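Local coordinates for lactococcus lactis MG1363 DpsA (Lactococcus lactis, PDB 1ZS3), which belongs to the Dps family, binds DNA in a manner that requires its N-terminal helix, and probably protects the cell against oxidative stress, at residues 73-78 / 149-154; 134-137 / 143-146; 59-64 / 113-118. One frame throughout, in Å; residues are numbered along the deposited sequence.

Interaction 1: residues 73-78 / 149-154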
loop_
_atom_site.group_PDB
_atom_site.type_symbol
_atom_site.label_atom_id
_atom_site.label_comp_id
_atom_site.label_asym_id
_atom_site.label_seq_id
_atom_site.Cartn_x
_atom_site.Cartn_y
_atom_site.Cartn_z
ATOM N N PHE A 73 -18.403 -0.717 20.617
ATOM C CA PHE A 73 -18.194 0.719 20.377
ATOM C C PHE A 73 -19.136 1.262 19.285
ATOM O O PHE A 73 -19.553 2.408 19.328
ATOM C CB PHE A 73 -16.744 1.022 19.977
ATOM C CG PHE A 73 -15.757 0.961 21.118
ATOM C CD1 PHE A 73 -14.861 -0.110 21.223
ATOM C CD2 PHE A 73 -15.716 1.958 22.084
ATOM C CE1 PHE A 73 -13.965 -0.173 22.260
ATOM C CE2 PHE A 73 -14.818 1.881 23.161
ATOM C CZ PHE A 73 -13.937 0.817 23.238
ATOM N N LYS A 74 -19.508 0.428 18.328
ATOM C CA LYS A 74 -20.215 0.949 17.181
ATOM C C LYS A 74 -21.653 1.289 17.601
ATOM O O LYS A 74 -22.193 2.330 17.229
ATOM C CB LYS A 74 -20.158 -0.024 16.003
ATOM C CG LYS A 74 -20.585 0.566 14.689
ATOM C CD LYS A 74 -21.307 -0.474 13.787
ATOM C CE LYS A 74 -20.967 -0.285 12.266
ATOM N NZ LYS A 74 -22.087 -0.771 11.368
ATOM N N ILE A 75 -22.259 0.367 18.338
ATOM C CA ILE A 75 -23.626 0.477 18.803
ATOM C C ILE A 75 -23.805 1.467 19.949
ATOM O O ILE A 75 -24.834 2.144 20.027
ATOM C CB ILE A 75 -24.142 -0.911 19.147
ATOM C CG1 ILE A 75 -24.032 -1.795 17.897
ATOM C CG2 ILE A 75 -25.621 -0.873 19.553
ATOM C CD1 ILE A 75 -24.668 -3.088 18.080
ATOM N N SER A 76 -22.793 1.543 20.806
ATOM C CA SER A 76 -22.755 2.464 21.892
ATOM C C SER A 76 -22.813 3.808 21.289
ATOM O O SER A 76 -23.594 4.643 21.712
ATOM C CB SER A 76 -21.520 2.304 22.776
ATOM O OG SER A 76 -21.605 1.089 23.503
ATOM N N ASP A 77 -21.953 4.029 20.310
ATOM C CA ASP A 77 -21.887 5.321 19.621
ATOM C C ASP A 77 -23.190 5.618 18.969
ATOM O O ASP A 77 -23.596 6.781 18.965
ATOM C CB ASP A 77 -20.796 5.343 18.570
ATOM C CG ASP A 77 -19.483 5.639 19.152
ATOM O OD1 ASP A 77 -18.453 5.263 18.594
ATOM O OD2 ASP A 77 -19.367 6.257 20.209
ATOM N N LEU A 78 -23.850 4.595 18.405
ATOM C CA LEU A 78 -25.071 4.859 17.688
ATOM C C LEU A 78 -26.115 5.313 18.710
ATOM O O LEU A 78 -26.911 6.207 18.414
ATOM C CB LEU A 78 -25.547 3.615 16.948
ATOM C CG LEU A 78 -24.885 3.407 15.588
ATOM C CD1 LEU A 78 -25.238 2.051 15.014
ATOM C CD2 LEU A 78 -25.267 4.485 14.575
ATOM N N VAL A 149 -28.883 -4.535 12.730
ATOM C CA VAL A 149 -29.119 -5.534 11.712
ATOM C C VAL A 149 -27.774 -6.139 11.312
ATOM O O VAL A 149 -27.632 -7.341 11.083
ATOM C CB VAL A 149 -29.866 -4.947 10.492
ATOM C CG1 VAL A 149 -29.827 -5.910 9.312
ATOM C CG2 VAL A 149 -31.324 -4.594 10.842
ATOM N N GLU A 150 -26.756 -5.312 11.238
ATOM C CA GLU A 150 -25.467 -5.799 10.860
ATOM C C GLU A 150 -25.104 -6.888 11.843
ATOM O O GLU A 150 -24.737 -7.969 11.428
ATOM C CB GLU A 150 -24.461 -4.673 10.878
ATOM C CG GLU A 150 -24.077 -4.140 9.497
ATOM C CD GLU A 150 -23.055 -3.022 9.620
ATOM O OE1 GLU A 150 -21.882 -3.303 10.037
ATOM O OE2 GLU A 150 -23.466 -1.860 9.375
ATOM N N LEU A 151 -25.241 -6.601 13.139
ATOM C CA LEU A 151 -24.861 -7.521 14.210
ATOM C C LEU A 151 -25.626 -8.847 14.152
ATOM O O LEU A 151 -25.031 -9.924 14.313
ATOM C CB LEU A 151 -25.107 -6.833 15.543
ATOM C CG LEU A 151 -24.827 -7.627 16.805
ATOM C CD1 LEU A 151 -23.466 -8.280 16.768
ATOM C CD2 LEU A 151 -24.926 -6.718 18.009
ATOM N N TYR A 152 -26.930 -8.764 13.930
ATOM C CA TYR A 152 -27.743 -9.922 13.744
ATOM C C TYR A 152 -27.173 -10.842 12.683
ATOM O O TYR A 152 -27.059 -12.040 12.914
ATOM C CB TYR A 152 -29.126 -9.466 13.341
ATOM C CG TYR A 152 -30.031 -10.592 12.983
ATOM C CD1 TYR A 152 -30.548 -10.698 11.693
ATOM C CD2 TYR A 152 -30.325 -11.585 13.908
ATOM C CE1 TYR A 152 -31.361 -11.749 11.352
ATOM C CE2 TYR A 152 -31.122 -12.653 13.569
ATOM C CZ TYR A 152 -31.632 -12.715 12.279
ATOM O OH TYR A 152 -32.408 -13.724 11.889
ATOM N N GLY A 153 -26.799 -10.295 11.523
ATOM C CA GLY A 153 -26.301 -11.088 10.413
ATOM C C GLY A 153 -24.898 -11.625 10.690
ATOM O O GLY A 153 -24.591 -12.724 10.283
ATOM N N TYR A 154 -24.059 -10.861 11.372
ATOM C CA TYR A 154 -22.746 -11.350 11.764
ATOM C C TYR A 154 -22.838 -12.545 12.719
ATOM O O TYR A 154 -22.128 -13.523 12.562
ATOM C CB TYR A 154 -21.950 -10.267 12.430
ATOM C CG TYR A 154 -20.651 -10.780 13.002
ATOM C CD1 TYR A 154 -19.579 -11.124 12.158
ATOM C CD2 TYR A 154 -20.479 -10.942 14.380
ATOM C CE1 TYR A 154 -18.378 -11.568 12.672
ATOM C CE2 TYR A 154 -19.277 -11.395 14.900
ATOM C CZ TYR A 154 -18.239 -11.718 14.033
ATOM O OH TYR A 154 -17.073 -12.181 14.543
#

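Interaction 2: residues 134-137 / 143-146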
loop_
_atom_site.group_PDB
_atom_site.type_symbol
_atom_site.label_atom_id
_atom_site.label_comp_id
_atom_site.label_asym_id
_atom_site.label_seq_id
_atom_site.Cartn_x
_atom_site.Cartn_y
_atom_site.Cartn_z
ATOM N N LYS A 134 -36.517 -4.585 16.119
ATOM C CA LYS A 134 -37.928 -4.225 15.996
ATOM C C LYS A 134 -38.261 -2.949 16.778
ATOM O O LYS A 134 -39.011 -2.108 16.288
ATOM C CB LYS A 134 -38.837 -5.361 16.464
ATOM C CG LYS A 134 -38.795 -6.650 15.629
ATOM C CD LYS A 134 -39.789 -7.674 16.192
ATOM C CE LYS A 134 -39.624 -9.079 15.607
ATOM N NZ LYS A 134 -39.605 -10.162 16.698
ATOM N N LEU A 135 -37.711 -2.793 17.985
ATOM C CA LEU A 135 -37.965 -1.619 18.827
ATOM C C LEU A 135 -37.350 -0.417 18.178
ATOM O O LEU A 135 -37.972 0.644 18.133
ATOM C CB LEU A 135 -37.421 -1.776 20.268
ATOM C CG LEU A 135 -38.100 -2.863 21.138
ATOM C CD1 LEU A 135 -37.615 -2.829 22.588
ATOM C CD2 LEU A 135 -39.639 -2.802 21.064
ATOM N N ALA A 136 -36.162 -0.576 17.602
ATOM C CA ALA A 136 -35.439 0.552 17.047
ATOM C C ALA A 136 -36.212 1.132 15.873
ATOM O O ALA A 136 -36.230 2.349 15.686
ATOM C CB ALA A 136 -34.033 0.129 16.630
ATOM N N ASN A 137 -36.884 0.273 15.107
ATOM C CA ASN A 137 -37.638 0.730 13.964
ATOM C C ASN A 137 -38.895 1.475 14.379
ATOM O O ASN A 137 -39.251 2.478 13.729
ATOM C CB ASN A 137 -37.967 -0.396 12.969
ATOM C CG ASN A 137 -36.721 -0.811 12.119
ATOM O OD1 ASN A 137 -36.377 -1.981 12.072
ATOM N ND2 ASN A 137 -36.046 0.165 11.501
ATOM N N ALA A 143 -30.634 4.800 12.062
ATOM C CA ALA A 143 -29.211 4.443 11.938
ATOM C C ALA A 143 -28.907 3.319 12.905
ATOM O O ALA A 143 -28.234 2.372 12.555
ATOM C CB ALA A 143 -28.303 5.638 12.186
ATOM N N LEU A 144 -29.405 3.422 14.117
ATOM C CA LEU A 144 -29.219 2.389 15.114
ATOM C C LEU A 144 -29.786 1.076 14.605
ATOM O O LEU A 144 -29.195 0.034 14.753
ATOM C CB LEU A 144 -29.936 2.773 16.392
ATOM C CG LEU A 144 -29.829 1.810 17.578
ATOM C CD1 LEU A 144 -28.437 1.755 18.092
ATOM C CD2 LEU A 144 -30.769 2.241 18.677
ATOM N N ALA A 145 -30.970 1.140 14.001
ATOM C CA ALA A 145 -31.624 -0.052 13.540
ATOM C C ALA A 145 -30.694 -0.760 12.561
ATOM O O ALA A 145 -30.509 -1.972 12.660
ATOM C CB ALA A 145 -32.979 0.278 12.901
ATOM N N ALA A 146 -30.087 -0.008 11.641
ATOM C CA ALA A 146 -29.180 -0.525 10.635
ATOM C C ALA A 146 -27.949 -1.209 11.260
ATOM O O ALA A 146 -27.573 -2.314 10.844
ATOM C CB ALA A 146 -28.749 0.581 9.720
#

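Interaction 3: residues 59-64 / 113-118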
loop_
_atom_site.group_PDB
_atom_site.type_symbol
_atom_site.label_atom_id
_atom_site.label_comp_id
_atom_site.label_asym_id
_atom_site.label_seq_id
_atom_site.Cartn_x
_atom_site.Cartn_y
_atom_site.Cartn_z
ATOM N N GLU A 59 -6.747 -18.256 16.436
ATOM C CA GLU A 59 -6.649 -17.016 15.668
ATOM C C GLU A 59 -8.051 -16.552 15.310
ATOM O O GLU A 59 -8.360 -15.362 15.396
ATOM C CB GLU A 59 -5.828 -17.246 14.406
ATOM C CG GLU A 59 -5.162 -15.985 13.794
ATOM C CD GLU A 59 -4.840 -16.116 12.279
ATOM O OE1 GLU A 59 -5.773 -16.120 11.413
ATOM O OE2 GLU A 59 -3.611 -16.186 11.966
ATOM N N TYR A 60 -8.910 -17.527 14.999
ATOM C CA TYR A 60 -10.289 -17.305 14.600
ATOM C C TYR A 60 -11.123 -16.795 15.754
ATOM O O TYR A 60 -11.915 -15.862 15.611
ATOM C CB TYR A 60 -10.915 -18.619 14.077
ATOM C CG TYR A 60 -12.287 -18.426 13.530
ATOM C CD1 TYR A 60 -12.605 -17.285 12.755
ATOM C CD2 TYR A 60 -13.304 -19.317 13.836
ATOM C CE1 TYR A 60 -13.908 -17.055 12.262
ATOM C CE2 TYR A 60 -14.644 -19.113 13.325
ATOM C CZ TYR A 60 -14.928 -17.965 12.538
ATOM O OH TYR A 60 -16.197 -17.708 12.023
ATOM N N LEU A 61 -10.977 -17.396 16.941
ATOM C CA LEU A 61 -11.753 -17.012 18.115
ATOM C C LEU A 61 -11.360 -15.637 18.599
ATOM O O LEU A 61 -12.220 -14.900 19.007
ATOM C CB LEU A 61 -11.625 -18.041 19.245
ATOM C CG LEU A 61 -12.176 -19.453 18.951
ATOM C CD1 LEU A 61 -11.597 -20.427 19.989
ATOM C CD2 LEU A 61 -13.684 -19.553 18.968
ATOM N N ARG A 62 -10.064 -15.302 18.523
ATOM C CA ARG A 62 -9.548 -13.965 18.875
ATOM C C ARG A 62 -10.075 -12.897 17.933
ATOM O O ARG A 62 -10.135 -11.727 18.286
ATOM C CB ARG A 62 -8.024 -13.915 18.781
ATOM C CG ARG A 62 -7.306 -14.585 19.918
ATOM C CD ARG A 62 -5.821 -14.323 20.029
ATOM N NE ARG A 62 -5.180 -15.409 20.746
ATOM C CZ ARG A 62 -3.980 -15.371 21.257
ATOM N NH1 ARG A 62 -3.210 -14.284 21.132
ATOM N NH2 ARG A 62 -3.492 -16.412 21.903
ATOM N N GLU A 63 -10.392 -13.313 16.719
ATOM C CA GLU A 63 -10.997 -12.430 15.707
ATOM C C GLU A 63 -12.421 -12.102 16.111
ATOM O O GLU A 63 -12.826 -10.947 16.092
ATOM C CB GLU A 63 -10.933 -13.029 14.299
ATOM C CG GLU A 63 -10.047 -12.238 13.335
ATOM C CD GLU A 63 -10.691 -12.202 11.935
ATOM O OE1 GLU A 63 -11.416 -11.186 11.649
ATOM O OE2 GLU A 63 -10.486 -13.182 11.117
ATOM N N ILE A 64 -13.166 -13.124 16.518
ATOM C CA ILE A 64 -14.525 -12.943 16.991
ATOM C C ILE A 64 -14.569 -12.060 18.261
ATOM O O ILE A 64 -15.492 -11.302 18.407
ATOM C CB ILE A 64 -15.234 -14.288 17.204
ATOM C CG1 ILE A 64 -15.311 -15.060 15.877
ATOM C CG2 ILE A 64 -16.655 -14.096 17.763
ATOM C CD1 ILE A 64 -15.544 -16.497 16.023
ATOM N N ASP A 113 -15.910 -28.803 22.318
ATOM C CA ASP A 113 -16.887 -28.344 23.311
ATOM C C ASP A 113 -16.885 -26.818 23.458
ATOM O O ASP A 113 -17.931 -26.242 23.689
ATOM C CB ASP A 113 -16.677 -28.995 24.702
ATOM C CG ASP A 113 -16.981 -30.539 24.715
ATOM O OD1 ASP A 113 -18.005 -30.945 24.119
ATOM O OD2 ASP A 113 -16.269 -31.390 25.287
ATOM N N LEU A 114 -15.734 -26.163 23.356
ATOM C CA LEU A 114 -15.734 -24.697 23.381
ATOM C C LEU A 114 -16.582 -24.162 22.248
ATOM O O LEU A 114 -17.385 -23.272 22.441
ATOM C CB LEU A 114 -14.307 -24.183 23.255
ATOM C CG LEU A 114 -13.455 -24.446 24.505
ATOM C CD1 LEU A 114 -12.024 -24.550 24.094
ATOM C CD2 LEU A 114 -13.638 -23.309 25.499
ATOM N N LEU A 115 -16.416 -24.729 21.056
ATOM C CA LEU A 115 -17.130 -24.236 19.875
ATOM C C LEU A 115 -18.596 -24.382 20.063
ATOM O O LEU A 115 -19.355 -23.453 19.789
ATOM C CB LEU A 115 -16.692 -24.969 18.621
ATOM C CG LEU A 115 -15.672 -24.139 17.831
ATOM C CD1 LEU A 115 -14.424 -23.830 18.623
ATOM C CD2 LEU A 115 -15.312 -24.833 16.565
ATOM N N GLU A 116 -18.993 -25.540 20.565
ATOM C CA GLU A 116 -20.399 -25.842 20.809
ATOM C C GLU A 116 -21.059 -24.884 21.826
ATOM O O GLU A 116 -22.217 -24.512 21.673
ATOM C CB GLU A 116 -20.509 -27.283 21.260
ATOM C CG GLU A 116 -21.832 -27.930 20.886
ATOM C CD GLU A 116 -21.744 -29.438 20.891
ATOM O OE1 GLU A 116 -21.567 -30.043 19.788
ATOM O OE2 GLU A 116 -21.806 -29.992 22.017
ATOM N N SER A 117 -20.307 -24.453 22.822
ATOM C CA SER A 117 -20.786 -23.492 23.784
ATOM C C SER A 117 -20.988 -22.124 23.170
ATOM O O SER A 117 -21.874 -21.381 23.617
ATOM C CB SER A 117 -19.821 -23.405 24.938
ATOM O OG SER A 117 -18.797 -22.473 24.677
ATOM N N PHE A 118 -20.199 -21.794 22.140
ATOM C CA PHE A 118 -20.343 -20.512 21.477
ATOM C C PHE A 118 -21.481 -20.517 20.508
ATOM O O PHE A 118 -22.033 -19.462 20.276
ATOM C CB PHE A 118 -19.047 -20.110 20.797
ATOM C CG PHE A 118 -17.998 -19.660 21.754
ATOM C CD1 PHE A 118 -18.236 -18.633 22.624
ATOM C CD2 PHE A 118 -16.788 -20.294 21.811
ATOM C CE1 PHE A 118 -17.256 -18.219 23.512
ATOM C CE2 PHE A 118 -15.814 -19.896 22.696
ATOM C CZ PHE A 118 -16.051 -18.866 23.555
#

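Interaction 1: residues 73-78 / 149-154
Lys74 and Glu150 meet on the exposed side of a leucine-isoleucine contact, in the antiparallel packing of helix 55-81 against helix 142-165 that forms one side of the ferritin-like four-helix bundle of Dps proteins. The backbones stay well apart, with Ile75 CA and Leu151 CA separated by 9.3 Å, so long side chains must bridge the gap. Followed from CB, the lysine sends CG anti to its backbone N (chi1 -167°), and the chain, bent at chi2 and chi3, uses CG and CD as a spacer that meets nothing of the facing segment. CE is the first atom to arrive, 3.9 Å from Glu150 OE1. NZ then reaches the carboxylate, forming a salt bridge with Glu150 OE2 at 2.7 Å while Glu150 OE1 lies 2.9 Å from the same nitrogen. The glutamate is extended beyond CG and crosses the lysine at about a right angle; Glu150 also packs on Tyr71 of helix 55-81. Two flexible, oppositely charged chains suit this outer edge, where Glu150 is exposed and Lys74 partly so. An alanine in place of Lys74 would probably leave the Glu150 carboxylate without its positive mate and free to turn. On the buried side of the ion pair the residues become apolar, with Leu144 also against Ile75, and Val34 and Ile129 against Leu151. Here the branched chains cross at about a right angle and touch through their methyl ends, Ile75 CD1 lying 3.6 Å from Leu151 CD2.

Interaction 2: residues 134-137 / 143-146
Ala136 and Ala145 face each other through their methyl groups, and the apolar part of the contact is built round them. Ala136 CB lies 3.9 Å from Ala145 CB, and the same methyl comes equally near the backbone, 3.9 Å from Ala145 CA. Alanine suits both positions because its single methyl lets the helices come this close, with Ala136 CA and Ala145 CA 5.2 Å apart. Leu144 adds a looser touch: its CD2 stands 4.4 Å from Ala136 CB. This leucine is turned mainly to the bundle core, where Leu31, Ile75, Leu78 and Leu79 receive it, so its length suits the interior as the small alanines suit the seam. These residues close the antiparallel hairpin of helices 111-138 and 142-165, the second helical pair of the ferritin-like fold, just beside its short connecting turn. A further van der Waals contact involves the polar Asn137 at the exposed margin. Its CG stands beside the backbone N (chi1 -75°), a rotation that brings the side chain toward the methyl of Ala145; Asn137 CG is 4.0 Å from Ala145 CB. Toward other subunits, Ala143 packs on Gly153 of a neighbouring copy, and Lys134 makes a long, weak ion pair with Glu140 of another.

Interaction 3: residues 59-64 / 113-118
A diagonal pair of the four-helix bundle meets where Leu61, on helix 55-81, reaches through the core to Leu115 and Phe118 on helix 111-138. The two helices run parallel, because the long crossover between them returns the chain to the same end of the bundle. With Leu61 CA and Leu115 CA 9.2 Å apart, large apolar side chains are needed to span the middle. One methyl of Leu61 does the touching: CD2 lies 4.4 Å from Leu115 CD1 and 4.3 Å from Phe118 CD2, approaching the ring obliquely. Leu61 CB points toward helix 111-138, and with CG beside the backbone N (chi1 -64°) CD2 is carried to both partners. Behind this contact, Ser117 OG gives a hydrogen bond of 2.8 Å to Leu114 O, with a C=O...OG angle of 133°. Leu114 O also accepts from Phe118 N, so one carbonyl holds two donors, and Ser117 OG is also hydrogen-bonded to Arg44 of helix 27-51. The remaining two helices flank the contact: Phe118 packs on Glu41, Leu45 and Ala48 of helix 27-51, with Arg44 in a cation-pi contact, while Leu115 rests on Leu162 and Asp165 of helix 142-165.

The three contacts sample three pairings of one bundle: 55-81 with 142-165, 111-138 with 142-165, and the diagonal 55-81 with 111-138. Interactions 1 and 2, centres 10 Å apart, merge into one core: Leu78 CB lies 3.6 Å from Leu144 CD1. Interaction 3 is at the other end, its centre about 20 Å from that of interaction 1, yet Tyr154 OH comes within 3.6 Å of Ile64 CA. Interactions 2 and 3 share helix 111-138 but do not touch, their nearest atoms being about 17 Å apart. Across the dodecamer, Asp77 of segment 73-78, itself no part of interaction 1, forms a salt bridge with Arg62 of a neighbouring subunit, a residue from its segment 59-64.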